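Local coordinates for metallo-beta-lactamase family protein (Thermus thermophilus, PDB 2ZO4) that binds two zinc ions in a metallo-beta-lactamase fold and probably acts as a hydrolase of unassigned specificity, at residues 7-12 against 24-29; 31-36 against 61-66; 40-45 against 138-143; 197-202 against 289-294. All coordinates share one frame; numbering follows the deposited sequence.

Contact 1: 7-12 against 24-29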
loop_
_atom_site.group_PDB
_atom_site.type_symbol
_atom_site.label_atom_id
_atom_site.label_comp_id
_atom_site.label_asym_id
_atom_site.label_seq_id
_atom_site.Cartn_x
_atom_site.Cartn_y
_atom_site.Cartn_z
ATOM N N GLY A 7 17.935 2.189 -17.616
ATOM C CA GLY A 7 18.234 1.925 -16.210
ATOM C C GLY A 7 17.028 1.906 -15.282
ATOM O O GLY A 7 17.185 2.042 -14.070
ATOM N N LEU A 8 15.829 1.750 -15.846
ATOM C CA LEU A 8 14.605 1.551 -15.062
ATOM C C LEU A 8 13.777 0.421 -15.669
ATOM O O LEU A 8 13.322 0.524 -16.811
ATOM C CB LEU A 8 13.779 2.845 -14.965
ATOM C CG LEU A 8 12.367 2.780 -14.350
ATOM C CD1 LEU A 8 12.403 2.562 -12.841
ATOM C CD2 LEU A 8 11.567 4.033 -14.670
ATOM N N TYR A 9 13.582 -0.647 -14.894
ATOM C CA TYR A 9 12.944 -1.872 -15.383
ATOM C C TYR A 9 11.742 -2.288 -14.541
ATOM O O TYR A 9 11.777 -2.207 -13.312
ATOM C CB TYR A 9 13.957 -3.033 -15.420
ATOM C CG TYR A 9 15.223 -2.728 -16.185
ATOM C CD1 TYR A 9 15.331 -3.035 -17.542
ATOM C CD2 TYR A 9 16.310 -2.124 -15.556
ATOM C CE1 TYR A 9 16.490 -2.743 -18.253
ATOM C CE2 TYR A 9 17.472 -1.834 -16.258
ATOM C CZ TYR A 9 17.555 -2.144 -17.605
ATOM O OH TYR A 9 18.708 -1.856 -18.304
ATOM N N LEU A 10 10.688 -2.742 -15.216
ATOM C CA LEU A 10 9.526 -3.336 -14.561
ATOM C C LEU A 10 9.788 -4.810 -14.243
ATOM O O LEU A 10 10.159 -5.586 -15.127
ATOM C CB LEU A 10 8.274 -3.192 -15.439
ATOM C CG LEU A 10 7.081 -4.113 -15.145
ATOM C CD1 LEU A 10 6.383 -3.737 -13.846
ATOM C CD2 LEU A 10 6.096 -4.107 -16.300
ATOM N N LEU A 11 9.589 -5.180 -12.978
ATOM C CA LEU A 11 9.811 -6.548 -12.497
ATOM C C LEU A 11 8.531 -7.122 -11.878
ATOM O O LEU A 11 8.281 -6.935 -10.682
ATOM C CB LEU A 11 10.954 -6.584 -11.469
ATOM C CG LEU A 11 12.413 -6.687 -11.933
ATOM C CD1 LEU A 11 12.847 -5.513 -12.782
ATOM C CD2 LEU A 11 13.347 -6.831 -10.740
ATOM N N PRO A 12 7.699 -7.796 -12.697
ATOM C CA PRO A 12 6.474 -8.428 -12.199
ATOM C C PRO A 12 6.768 -9.709 -11.410
ATOM O O PRO A 12 7.482 -10.584 -11.891
ATOM C CB PRO A 12 5.695 -8.750 -13.485
ATOM C CG PRO A 12 6.412 -8.019 -14.592
ATOM C CD PRO A 12 7.835 -7.970 -14.151
ATOM N N LEU A 24 7.571 -4.600 -9.079
ATOM C CA LEU A 24 8.776 -4.012 -8.509
ATOM C C LEU A 24 9.495 -3.231 -9.599
ATOM O O LEU A 24 9.281 -3.476 -10.792
ATOM C CB LEU A 24 9.701 -5.097 -7.954
ATOM C CG LEU A 24 9.121 -6.256 -7.136
ATOM C CD1 LEU A 24 10.256 -7.095 -6.575
ATOM C CD2 LEU A 24 8.209 -5.761 -6.016
ATOM N N TYR A 25 10.340 -2.291 -9.191
ATOM C CA TYR A 25 11.075 -1.461 -10.141
ATOM C C TYR A 25 12.562 -1.429 -9.811
ATOM O O TYR A 25 12.957 -1.048 -8.707
ATOM C CB TYR A 25 10.449 -0.055 -10.227
ATOM C CG TYR A 25 9.019 -0.126 -10.715
ATOM C CD1 TYR A 25 8.732 -0.160 -12.078
ATOM C CD2 TYR A 25 7.956 -0.219 -9.814
ATOM C CE1 TYR A 25 7.423 -0.262 -12.536
ATOM C CE2 TYR A 25 6.641 -0.324 -10.264
ATOM C CZ TYR A 25 6.388 -0.345 -11.629
ATOM O OH TYR A 25 5.094 -0.447 -12.085
ATOM N N LEU A 26 13.369 -1.861 -10.778
ATOM C CA LEU A 26 14.819 -1.945 -10.636
ATOM C C LEU A 26 15.468 -0.720 -11.280
ATOM O O LEU A 26 15.199 -0.399 -12.442
ATOM C CB LEU A 26 15.331 -3.237 -11.296
ATOM C CG LEU A 26 16.765 -3.776 -11.151
ATOM C CD1 LEU A 26 17.829 -2.879 -11.777
ATOM C CD2 LEU A 26 17.111 -4.085 -9.698
ATOM N N LEU A 27 16.304 -0.033 -10.508
ATOM C CA LEU A 27 17.060 1.109 -11.010
ATOM C C LEU A 27 18.539 0.762 -11.027
ATOM O O LEU A 27 19.091 0.350 -10.014
ATOM C CB LEU A 27 16.815 2.360 -10.160
ATOM C CG LEU A 27 15.496 3.129 -10.306
ATOM C CD1 LEU A 27 14.336 2.391 -9.664
ATOM C CD2 LEU A 27 15.628 4.510 -9.693
ATOM N N GLN A 28 19.166 0.907 -12.189
ATOM C CA GLN A 28 20.601 0.674 -12.328
ATOM C C GLN A 28 21.249 1.865 -13.037
ATOM O O GLN A 28 20.713 2.378 -14.013
ATOM C CB GLN A 28 20.855 -0.624 -13.106
ATOM C CG GLN A 28 22.322 -1.046 -13.207
ATOM C CD GLN A 28 22.511 -2.314 -14.028
ATOM O OE1 GLN A 28 21.729 -2.607 -14.933
ATOM N NE2 GLN A 28 23.550 -3.071 -13.712
ATOM N N GLY A 29 22.397 2.301 -12.534
ATOM C CA GLY A 29 23.122 3.422 -13.121
ATOM C C GLY A 29 24.119 4.015 -12.147
ATOM O O GLY A 29 23.982 3.852 -10.931
#
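Tyr-9 and Leu-26 hold each other through both backbone groups: Tyr-9 N gives its hydrogen to Leu-26 O at 2.9 Å, and Leu-26 N returns one to Tyr-9 O at 3.0 Å. Leu-11 and Leu-24 form a second such hydrogen-bonded pair, and at the other end Gln-28 N continues the pairing by donating to Gly-7 O at 3.0 Å. Between and beside them, Leu-10 with Tyr-25 and Leu-8 with Leu-27 are non-hydrogen-bonded pairs. Segments 7-12 and 24-29 are thus the two arms of an antiparallel beta hairpin, strands 8-14 and 21-29, at the edge of the N-terminal sheet of a metallo-beta-lactamase fold. On the face of Leu-11 and Leu-26, Leu-11 lays its CD1 branch on Leu-26 CB at 3.7 Å, while Leu-26 CD1 approaches Tyr-9 CD2 at 4.1 Å; Leu-26 O lies at the edge of the tyrosine ring. The other face pairs neighbours side by side. Leu-8 CD1 meets Leu-27 CD1 at 3.7 Å, and Leu-10 CD1 runs alongside Tyr-25, reaching CE1 at 3.9 Å. The Tyr-25 ring is directed that way by CG standing opposite the carbonyl carbon (chi1 -61°), and its OH is hydrogen-bonded to Ala-231 O. Beyond Leu-11 and Leu-26, Leu-49 and Leu-53 of helix 43-55 pack against their face of the sheet.

Contact 2: 31-36 against 61-66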
loop_
_atom_site.group_PDB
_atom_site.type_symbol
_atom_site.label_atom_id
_atom_site.label_comp_id
_atom_site.label_asym_id
_atom_site.label_seq_id
_atom_site.Cartn_x
_atom_site.Cartn_y
_atom_site.Cartn_z
ATOM N N GLY A 31 26.902 3.089 -11.285
ATOM C CA GLY A 31 27.516 2.058 -10.453
ATOM C C GLY A 31 26.632 1.553 -9.326
ATOM O O GLY A 31 27.061 0.711 -8.530
ATOM N N GLU A 32 25.399 2.059 -9.265
ATOM C CA GLU A 32 24.447 1.713 -8.208
ATOM C C GLU A 32 23.308 0.853 -8.731
ATOM O O GLU A 32 22.906 0.980 -9.891
ATOM C CB GLU A 32 23.851 2.980 -7.580
ATOM C CG GLU A 32 24.795 3.766 -6.679
ATOM C CD GLU A 32 24.208 5.101 -6.238
ATOM O OE1 GLU A 32 22.968 5.272 -6.305
ATOM O OE2 GLU A 32 24.987 5.985 -5.822
ATOM N N VAL A 33 22.791 -0.013 -7.861
ATOM C CA VAL A 33 21.585 -0.788 -8.132
ATOM C C VAL A 33 20.603 -0.622 -6.963
ATOM O O VAL A 33 20.979 -0.772 -5.793
ATOM C CB VAL A 33 21.884 -2.302 -8.349
ATOM C CG1 VAL A 33 20.598 -3.069 -8.631
ATOM C CG2 VAL A 33 22.880 -2.516 -9.494
ATOM N N ALA A 34 19.351 -0.320 -7.292
ATOM C CA ALA A 34 18.307 -0.137 -6.291
ATOM C C ALA A 34 17.021 -0.839 -6.692
ATOM O O ALA A 34 16.716 -0.957 -7.876
ATOM C CB ALA A 34 18.040 1.338 -6.070
ATOM N N LEU A 35 16.279 -1.306 -5.694
ATOM C CA LEU A 35 14.941 -1.843 -5.908
ATOM C C LEU A 35 13.874 -0.983 -5.241
ATOM O O LEU A 35 14.017 -0.590 -4.079
ATOM C CB LEU A 35 14.828 -3.271 -5.376
ATOM C CG LEU A 35 14.920 -4.462 -6.336
ATOM C CD1 LEU A 35 14.833 -5.746 -5.535
ATOM C CD2 LEU A 35 13.830 -4.434 -7.400
ATOM N N VAL A 36 12.819 -0.685 -5.997
ATOM C CA VAL A 36 11.604 -0.116 -5.439
ATOM C C VAL A 36 10.665 -1.295 -5.164
ATOM O O VAL A 36 10.181 -1.942 -6.101
ATOM C CB VAL A 36 10.950 0.922 -6.389
ATOM C CG1 VAL A 36 9.644 1.443 -5.810
ATOM C CG2 VAL A 36 11.908 2.077 -6.664
ATOM N N GLN A 61 22.644 -9.937 -3.976
ATOM C CA GLN A 61 23.676 -9.205 -3.236
ATOM C C GLN A 61 24.096 -7.893 -3.908
ATOM O O GLN A 61 24.708 -7.038 -3.264
ATOM C CB GLN A 61 24.906 -10.095 -2.996
ATOM C CG GLN A 61 24.680 -11.274 -2.042
ATOM C CD GLN A 61 24.071 -12.506 -2.715
ATOM O OE1 GLN A 61 23.748 -12.496 -3.907
ATOM N NE2 GLN A 61 23.915 -13.578 -1.945
ATOM N N ASP A 62 23.762 -7.742 -5.191
ATOM C CA ASP A 62 24.063 -6.515 -5.943
ATOM C C ASP A 62 23.137 -5.348 -5.595
ATOM O O ASP A 62 23.491 -4.186 -5.806
ATOM C CB ASP A 62 24.034 -6.783 -7.455
ATOM C CG ASP A 62 25.154 -7.709 -7.908
ATOM O OD1 ASP A 62 26.285 -7.581 -7.392
ATOM O OD2 ASP A 62 24.905 -8.566 -8.781
ATOM N N VAL A 63 21.955 -5.656 -5.066
ATOM C CA VAL A 63 20.973 -4.620 -4.741
ATOM C C VAL A 63 21.315 -3.971 -3.400
ATOM O O VAL A 63 21.066 -4.543 -2.339
ATOM C CB VAL A 63 19.526 -5.167 -4.710
ATOM C CG1 VAL A 63 18.537 -4.021 -4.538
ATOM C CG2 VAL A 63 19.215 -5.956 -5.972
ATOM N N LYS A 64 21.878 -2.770 -3.458
ATOM C CA LYS A 64 22.400 -2.107 -2.263
ATOM C C LYS A 64 21.458 -1.064 -1.656
ATOM O O LYS A 64 21.674 -0.620 -0.529
ATOM C CB LYS A 64 23.779 -1.497 -2.548
ATOM C CG LYS A 64 24.912 -2.528 -2.680
ATOM C CD LYS A 64 25.269 -3.147 -1.328
ATOM C CE LYS A 64 26.420 -4.145 -1.448
ATOM N NZ LYS A 64 26.817 -4.683 -0.107
ATOM N N THR A 65 20.423 -0.674 -2.401
ATOM C CA THR A 65 19.426 0.281 -1.900
ATOM C C THR A 65 18.019 -0.266 -2.100
ATOM O O THR A 65 17.672 -0.733 -3.191
ATOM C CB THR A 65 19.543 1.674 -2.579
ATOM O OG1 THR A 65 20.875 2.163 -2.441
ATOM C CG2 THR A 65 18.580 2.689 -1.942
ATOM N N ILE A 66 17.222 -0.218 -1.035
ATOM C CA ILE A 66 15.824 -0.615 -1.096
ATOM C C ILE A 66 14.944 0.587 -0.769
ATOM O O ILE A 66 15.090 1.204 0.291
ATOM C CB ILE A 66 15.501 -1.777 -0.119
ATOM C CG1 ILE A 66 16.445 -2.975 -0.331
ATOM C CG2 ILE A 66 14.023 -2.180 -0.224
ATOM C CD1 ILE A 66 16.302 -3.697 -1.669
HETATM O O HOH W 1 22.206 1.518 -4.651
#
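Val-33 meets Asp-62 and Val-63 where the chain enters strand 65-68. Its CB lies 3.5 Å from Asp-62 O, and its CG1 branch approaches Val-63 CG2 with the two side chains crossing at about a right angle. The carbonyl of Val-33 collects several donors. Lys-64 N reaches Val-33 O at 3.2 Å and Thr-65 N does so by a weak bond, while a water 2.8 Å from Val-33 O also hydrogen-bonds Thr-65 OG1. That water ties the threonine hydroxyl to the opposing backbone. At Ala-34 the methyl CB faces Thr-65 CB at 3.8 Å, while Ala-34 CA sits close to Thr-65 O. Leu-35 N then donates to this same oxygen, Thr-65 O, at 2.9 Å. Pairing of Ala-34 with Thr-65 and Leu-35 with Ile-66 is parallel, as the beta-alpha-beta crossover of strand 32-36, helix 43-55 and strand 65-68 requires. Leu-35 CB meets Val-63 CG1 at 3.9 Å and Ile-66 CD1 at 4.0 Å, both coming from the same side. Val-63 reaches it because CG1 is placed opposite its own backbone N (chi1 -173°). Phe-82 of helix 79-84 packs on Leu-35, Val-63 and Ile-66 together, strand 21-29 adjoins strand 32-36 through Leu-26 and Leu-27, and strand 88-92 continues the sheet beyond Thr-65 and Ile-66.

Contact 3: 40-45 against 138-143; sequences LGTRAA and RERVHP
Arg-140 leaves its backbone with CG opposite the carbonyl carbon (chi1 -52°), which with an extended chi2 carries its aliphatic part past Leu-40 and Thr-42. Leu-40 answers with CG lodged between its backbone N and carbonyl carbon (chi1 77°), which lays the side chain alongside the arginine. A bend at chi3 (-82°) then turns Arg-140 NE, which, like Arg-140 CB, lies 4.0 Å from Leu-40 CD1. Thr-42 comes across the arginine at a slant, its CG2 methyl 3.3 Å from Arg-140 CD, shorter than two saturated carbons normally allow, so the exact fit is doubtful. Its hydroxyl is turned to the following helix: Thr-42 OG1 accepts from Ala-45 N at 2.9 Å as the N-cap of helix 43-55. The one direct hydrogen bond between the segments is made by the backbone, Gly-41 N donating to a lone pair of Arg-140 O at 2.8 Å in the carbonyl plane. Gly-41, at the centre of an inverse gamma turn, fits closely against this carbonyl and the edge of the His-142 ring. A water reinforces the junction, donating to Gly-41 O at 3.0 Å and, weakly, to Glu-139 O, and hydrogen-bonding His-142 NE2 at 2.9 Å. The contact joins two connecting loops of the metallo-beta-lactamase fold: one leads into helix 43-55, the other, with a type I turn from Arg-138 to Val-141, follows helix 133-138. Tyr-17, whose OH is hydrogen-bonded by Arg-140 NH2, also touches Leu-40, and Val-141 packs against Pro-73 and Tyr-76 of helix 73-76 and Trp-103 of helix 99-104.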
loop_
_atom_site.group_PDB
_atom_site.type_symbol
_atom_site.label_atom_id
_atom_site.label_comp_id
_atom_site.label_asym_id
_atom_site.label_seq_id
_atom_site.Cartn_x
_atom_site.Cartn_y
_atom_site.Cartn_z
ATOM N N LEU A 40 7.971 -10.763 -1.475
ATOM C CA LEU A 40 7.931 -11.454 -0.179
ATOM C C LEU A 40 8.509 -12.868 -0.251
ATOM O O LEU A 40 8.815 -13.370 -1.335
ATOM C CB LEU A 40 6.498 -11.477 0.382
ATOM C CG LEU A 40 5.453 -12.449 -0.180
ATOM C CD1 LEU A 40 4.171 -12.339 0.629
ATOM C CD2 LEU A 40 5.174 -12.220 -1.667
ATOM N N GLY A 41 8.638 -13.500 0.916
ATOM C CA GLY A 41 9.341 -14.772 1.048
ATOM C C GLY A 41 8.516 -15.999 0.732
ATOM O O GLY A 41 8.130 -16.744 1.631
ATOM N N THR A 42 8.227 -16.196 -0.549
ATOM C CA THR A 42 7.730 -17.477 -1.040
ATOM C C THR A 42 8.771 -17.977 -2.023
ATOM O O THR A 42 9.569 -17.186 -2.523
ATOM C CB THR A 42 6.355 -17.372 -1.752
ATOM O OG1 THR A 42 6.488 -16.669 -2.994
ATOM C CG2 THR A 42 5.325 -16.674 -0.873
ATOM N N ARG A 43 8.760 -19.278 -2.302
ATOM C CA ARG A 43 9.668 -19.859 -3.289
ATOM C C ARG A 43 9.421 -19.274 -4.684
ATOM O O ARG A 43 10.370 -18.944 -5.406
ATOM C CB ARG A 43 9.542 -21.388 -3.305
ATOM N N ALA A 44 8.148 -19.128 -5.043
ATOM C CA ALA A 44 7.759 -18.586 -6.343
ATOM C C ALA A 44 8.138 -17.112 -6.516
ATOM O O ALA A 44 8.558 -16.705 -7.596
ATOM C CB ALA A 44 6.269 -18.788 -6.579
ATOM N N ALA A 45 7.985 -16.319 -5.458
ATOM C CA ALA A 45 8.337 -14.898 -5.507
ATOM C C ALA A 45 9.850 -14.677 -5.522
ATOM O O ALA A 45 10.356 -13.903 -6.336
ATOM C CB ALA A 45 7.688 -14.137 -4.356
ATOM N N ARG A 138 2.885 -13.494 7.989
ATOM C CA ARG A 138 4.042 -13.162 8.832
ATOM C C ARG A 138 5.259 -14.047 8.559
ATOM O O ARG A 138 6.397 -13.579 8.616
ATOM C CB ARG A 138 3.679 -13.247 10.318
ATOM C CG ARG A 138 2.822 -12.110 10.830
ATOM C CD ARG A 138 2.721 -12.144 12.345
ATOM N NE ARG A 138 1.888 -11.062 12.876
ATOM C CZ ARG A 138 2.325 -9.836 13.149
ATOM N NH1 ARG A 138 3.591 -9.510 12.936
ATOM N NH2 ARG A 138 1.491 -8.928 13.636
ATOM N N GLU A 139 5.007 -15.325 8.270
ATOM C CA GLU A 139 6.060 -16.287 7.947
ATOM C C GLU A 139 6.774 -15.946 6.634
ATOM O O GLU A 139 7.920 -16.343 6.423
ATOM C CB GLU A 139 5.479 -17.703 7.873
ATOM N N ARG A 140 6.082 -15.210 5.765
ATOM C CA ARG A 140 6.609 -14.808 4.460
ATOM C C ARG A 140 7.239 -13.409 4.507
ATOM O O ARG A 140 7.779 -12.925 3.508
ATOM C CB ARG A 140 5.492 -14.850 3.407
ATOM C CG ARG A 140 4.735 -16.171 3.356
ATOM C CD ARG A 140 3.885 -16.293 2.111
ATOM N NE ARG A 140 2.600 -15.611 2.230
ATOM C CZ ARG A 140 1.418 -16.223 2.252
ATOM N NH1 ARG A 140 1.338 -17.547 2.154
ATOM N NH2 ARG A 140 0.310 -15.503 2.367
ATOM N N VAL A 141 7.170 -12.771 5.673
ATOM C CA VAL A 141 7.670 -11.413 5.835
ATOM C C VAL A 141 8.960 -11.380 6.647
ATOM O O VAL A 141 9.032 -11.937 7.745
ATOM C CB VAL A 141 6.604 -10.481 6.459
ATOM C CG1 VAL A 141 7.194 -9.116 6.789
ATOM C CG2 VAL A 141 5.411 -10.338 5.514
ATOM N N HIS A 142 9.969 -10.717 6.085
ATOM C CA HIS A 142 11.259 -10.522 6.738
ATOM C C HIS A 142 11.450 -9.030 6.972
ATOM O O HIS A 142 11.937 -8.321 6.088
ATOM C CB HIS A 142 12.386 -11.086 5.869
ATOM C CG HIS A 142 12.195 -12.523 5.501
ATOM N ND1 HIS A 142 12.844 -13.552 6.152
ATOM C CD2 HIS A 142 11.406 -13.106 4.567
ATOM C CE1 HIS A 142 12.471 -14.705 5.626
ATOM N NE2 HIS A 142 11.598 -14.463 4.665
ATOM N N PRO A 143 11.044 -8.540 8.157
ATOM C CA PRO A 143 11.099 -7.107 8.454
ATOM C C PRO A 143 12.534 -6.589 8.587
ATOM O O PRO A 143 13.387 -7.290 9.135
ATOM C CB PRO A 143 10.370 -6.995 9.802
ATOM C CG PRO A 143 9.648 -8.298 9.976
ATOM C CD PRO A 143 10.497 -9.304 9.291
HETATM O O HOH W 2 10.070 -16.766 3.948
#

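Contact 4: 197-202 against 289-294; sequences SPNVGL and FAETLA
Ala-290 O is gripped by two backbone donors, Leu-202 N from the loop at 2.9 Å and Ala-294 N from the next turn of its own helix at 3.0 Å. They arrive from opposite faces of the carbonyl plane, Leu-202 N standing 53° out of it, so the loop takes a second bond from an oxygen already engaged in the helix. The loop is held at another point by Glu-291: Val-200 N donates to Glu-291 OE2 at 3.0 Å from above the carboxylate plane, and a water bridges that oxygen to Ser-197 O, lying 2.8 Å from Glu-291 OE2. Bent at chi2 (-114°), the glutamate turns its carboxylate toward the loop, where the Val-200 side chain crosses that of Glu-291 at about a right angle, with Val-200 CG1 3.7 Å from Glu-291 CD. These bonds fasten the long loop after strand 185-189, part of the metallo-beta-lactamase fold, to helix 286-301 of the C-terminal domain. Between the two polar links the backbones come close: Glu-291 CA directs its hydrogen almost straight at Val-200 O (3.3 Å), and Gly-201, lacking a side chain, lets its CA lie 3.7 Å from Ala-290 CB. Farther along, Leu-202 sets CB against Ala-294 CB and CD2 against Leu-293 CD2 at 3.9 Å. On the far side of the loop, Asn-199 O accepts from ND1 of the zinc ligand His-171, a second-shell bond that probably helps orient that imidazole. Ser-197 OG is hydrogen-bonded to His-251 NE2 of helix 240-261, and Phe-214 of helix 210-222 packs on Pro-198 and Val-200.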
loop_
_atom_site.group_PDB
_atom_site.type_symbol
_atom_site.label_atom_id
_atom_site.label_comp_id
_atom_site.label_asym_id
_atom_site.label_seq_id
_atom_site.Cartn_x
_atom_site.Cartn_y
_atom_site.Cartn_z
ATOM N N SER A 197 -9.665 0.104 -7.371
ATOM C CA SER A 197 -9.138 0.982 -6.349
ATOM C C SER A 197 -8.205 0.181 -5.461
ATOM O O SER A 197 -8.534 -0.943 -5.067
ATOM C CB SER A 197 -10.251 1.601 -5.505
ATOM O OG SER A 197 -9.696 2.388 -4.462
ATOM N N PRO A 198 -7.025 0.748 -5.156
ATOM C CA PRO A 198 -6.237 0.160 -4.084
ATOM C C PRO A 198 -7.028 0.203 -2.781
ATOM O O PRO A 198 -7.830 1.121 -2.569
ATOM C CB PRO A 198 -5.006 1.069 -4.001
ATOM C CG PRO A 198 -5.370 2.315 -4.735
ATOM C CD PRO A 198 -6.357 1.910 -5.770
ATOM N N ASN A 199 -6.815 -0.793 -1.928
ATOM C CA ASN A 199 -7.458 -0.851 -0.618
ATOM C C ASN A 199 -7.283 0.460 0.153
ATOM O O ASN A 199 -6.225 1.087 0.103
ATOM C CB ASN A 199 -6.880 -2.014 0.197
ATOM C CG ASN A 199 -7.864 -2.570 1.217
ATOM O OD1 ASN A 199 -8.903 -3.134 0.858
ATOM N ND2 ASN A 199 -7.531 -2.429 2.499
ATOM N N VAL A 200 -8.341 0.889 0.825
ATOM C CA VAL A 200 -8.227 1.908 1.856
ATOM C C VAL A 200 -8.836 1.311 3.124
ATOM O O VAL A 200 -10.041 1.417 3.368
ATOM C CB VAL A 200 -8.863 3.270 1.434
ATOM C CG1 VAL A 200 -10.353 3.127 1.106
ATOM C CG2 VAL A 200 -8.636 4.315 2.502
ATOM N N GLY A 201 -7.992 0.645 3.906
ATOM C CA GLY A 201 -8.462 -0.099 5.065
ATOM C C GLY A 201 -8.207 0.586 6.389
ATOM O O GLY A 201 -7.187 1.256 6.566
ATOM N N LEU A 202 -9.147 0.420 7.315
ATOM C CA LEU A 202 -8.969 0.872 8.687
ATOM C C LEU A 202 -8.553 -0.326 9.536
ATOM O O LEU A 202 -9.338 -1.254 9.752
ATOM C CB LEU A 202 -10.252 1.515 9.231
ATOM C CG LEU A 202 -10.108 2.425 10.462
ATOM C CD1 LEU A 202 -11.154 3.542 10.444
ATOM C CD2 LEU A 202 -10.172 1.641 11.777
ATOM N N PHE A 289 -13.703 -6.014 4.715
ATOM C CA PHE A 289 -14.063 -5.528 6.049
ATOM C C PHE A 289 -13.388 -4.199 6.410
ATOM O O PHE A 289 -14.056 -3.263 6.848
ATOM C CB PHE A 289 -13.738 -6.576 7.119
ATOM C CG PHE A 289 -13.859 -6.065 8.540
ATOM C CD1 PHE A 289 -15.074 -6.121 9.211
ATOM C CD2 PHE A 289 -12.756 -5.535 9.203
ATOM C CE1 PHE A 289 -15.188 -5.658 10.523
ATOM C CE2 PHE A 289 -12.862 -5.059 10.509
ATOM C CZ PHE A 289 -14.082 -5.125 11.170
ATOM N N ALA A 290 -12.067 -4.140 6.243
ATOM C CA ALA A 290 -11.288 -2.955 6.605
ATOM C C ALA A 290 -11.629 -1.742 5.739
ATOM O O ALA A 290 -11.656 -0.618 6.239
ATOM C CB ALA A 290 -9.795 -3.255 6.557
ATOM N N GLU A 291 -11.886 -1.985 4.452
ATOM C CA GLU A 291 -12.331 -0.947 3.513
ATOM C C GLU A 291 -13.703 -0.405 3.897
ATOM O O GLU A 291 -13.922 0.809 3.897
ATOM C CB GLU A 291 -12.381 -1.491 2.081
ATOM C CG GLU A 291 -11.193 -1.105 1.196
ATOM C CD GLU A 291 -11.559 -0.181 0.028
ATOM O OE1 GLU A 291 -12.693 0.345 -0.013
ATOM O OE2 GLU A 291 -10.704 0.016 -0.858
ATOM N N THR A 292 -14.620 -1.317 4.210
ATOM C CA THR A 292 -15.975 -0.958 4.634
ATOM C C THR A 292 -15.947 -0.135 5.925
ATOM O O THR A 292 -16.676 0.849 6.051
ATOM C CB THR A 292 -16.863 -2.210 4.804
ATOM O OG1 THR A 292 -16.837 -2.976 3.591
ATOM C CG2 THR A 292 -18.304 -1.824 5.121
ATOM N N LEU A 293 -15.091 -0.538 6.860
ATOM C CA LEU A 293 -14.912 0.180 8.117
ATOM C C LEU A 293 -14.371 1.596 7.899
ATOM O O LEU A 293 -14.834 2.543 8.535
ATOM C CB LEU A 293 -14.006 -0.615 9.066
ATOM C CG LEU A 293 -13.752 -0.058 10.473
ATOM C CD1 LEU A 293 -15.049 0.335 11.178
ATOM C CD2 LEU A 293 -12.987 -1.077 11.295
ATOM N N ALA A 294 -13.398 1.724 6.997
ATOM C CA ALA A 294 -12.833 3.021 6.611
ATOM C C ALA A 294 -13.886 3.982 6.055
ATOM O O ALA A 294 -13.860 5.180 6.346
ATOM C CB ALA A 294 -11.719 2.827 5.590
HETATM O O HOH W 3 -10.706 -1.836 -3.012
#

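In the fold
Contacts 1 and 2 are successive parts of one sheet, their centres 10 Å apart, and meet where Tyr-25 O and Leu-27 O probably accept hydrogen bonds from Val-36 N and Ala-34 N. Contact 3 interleaves with contact 2 along the chain, since residues 40-45 lie between 31-36 and 61-66 and lead into the crossover helix; its centre is 19 Å from that of contact 2. Contact 4 stands on the opposite side of the chain's centre from contacts 1 and 2, with its centre 32 Å from that of contact 2. The zinc site lies between: side chains of Leu-24 in contact 1, Leu-40 in contact 3 and Asn-199 in contact 4 are about 8, 10 and 6 Å from a zinc ion.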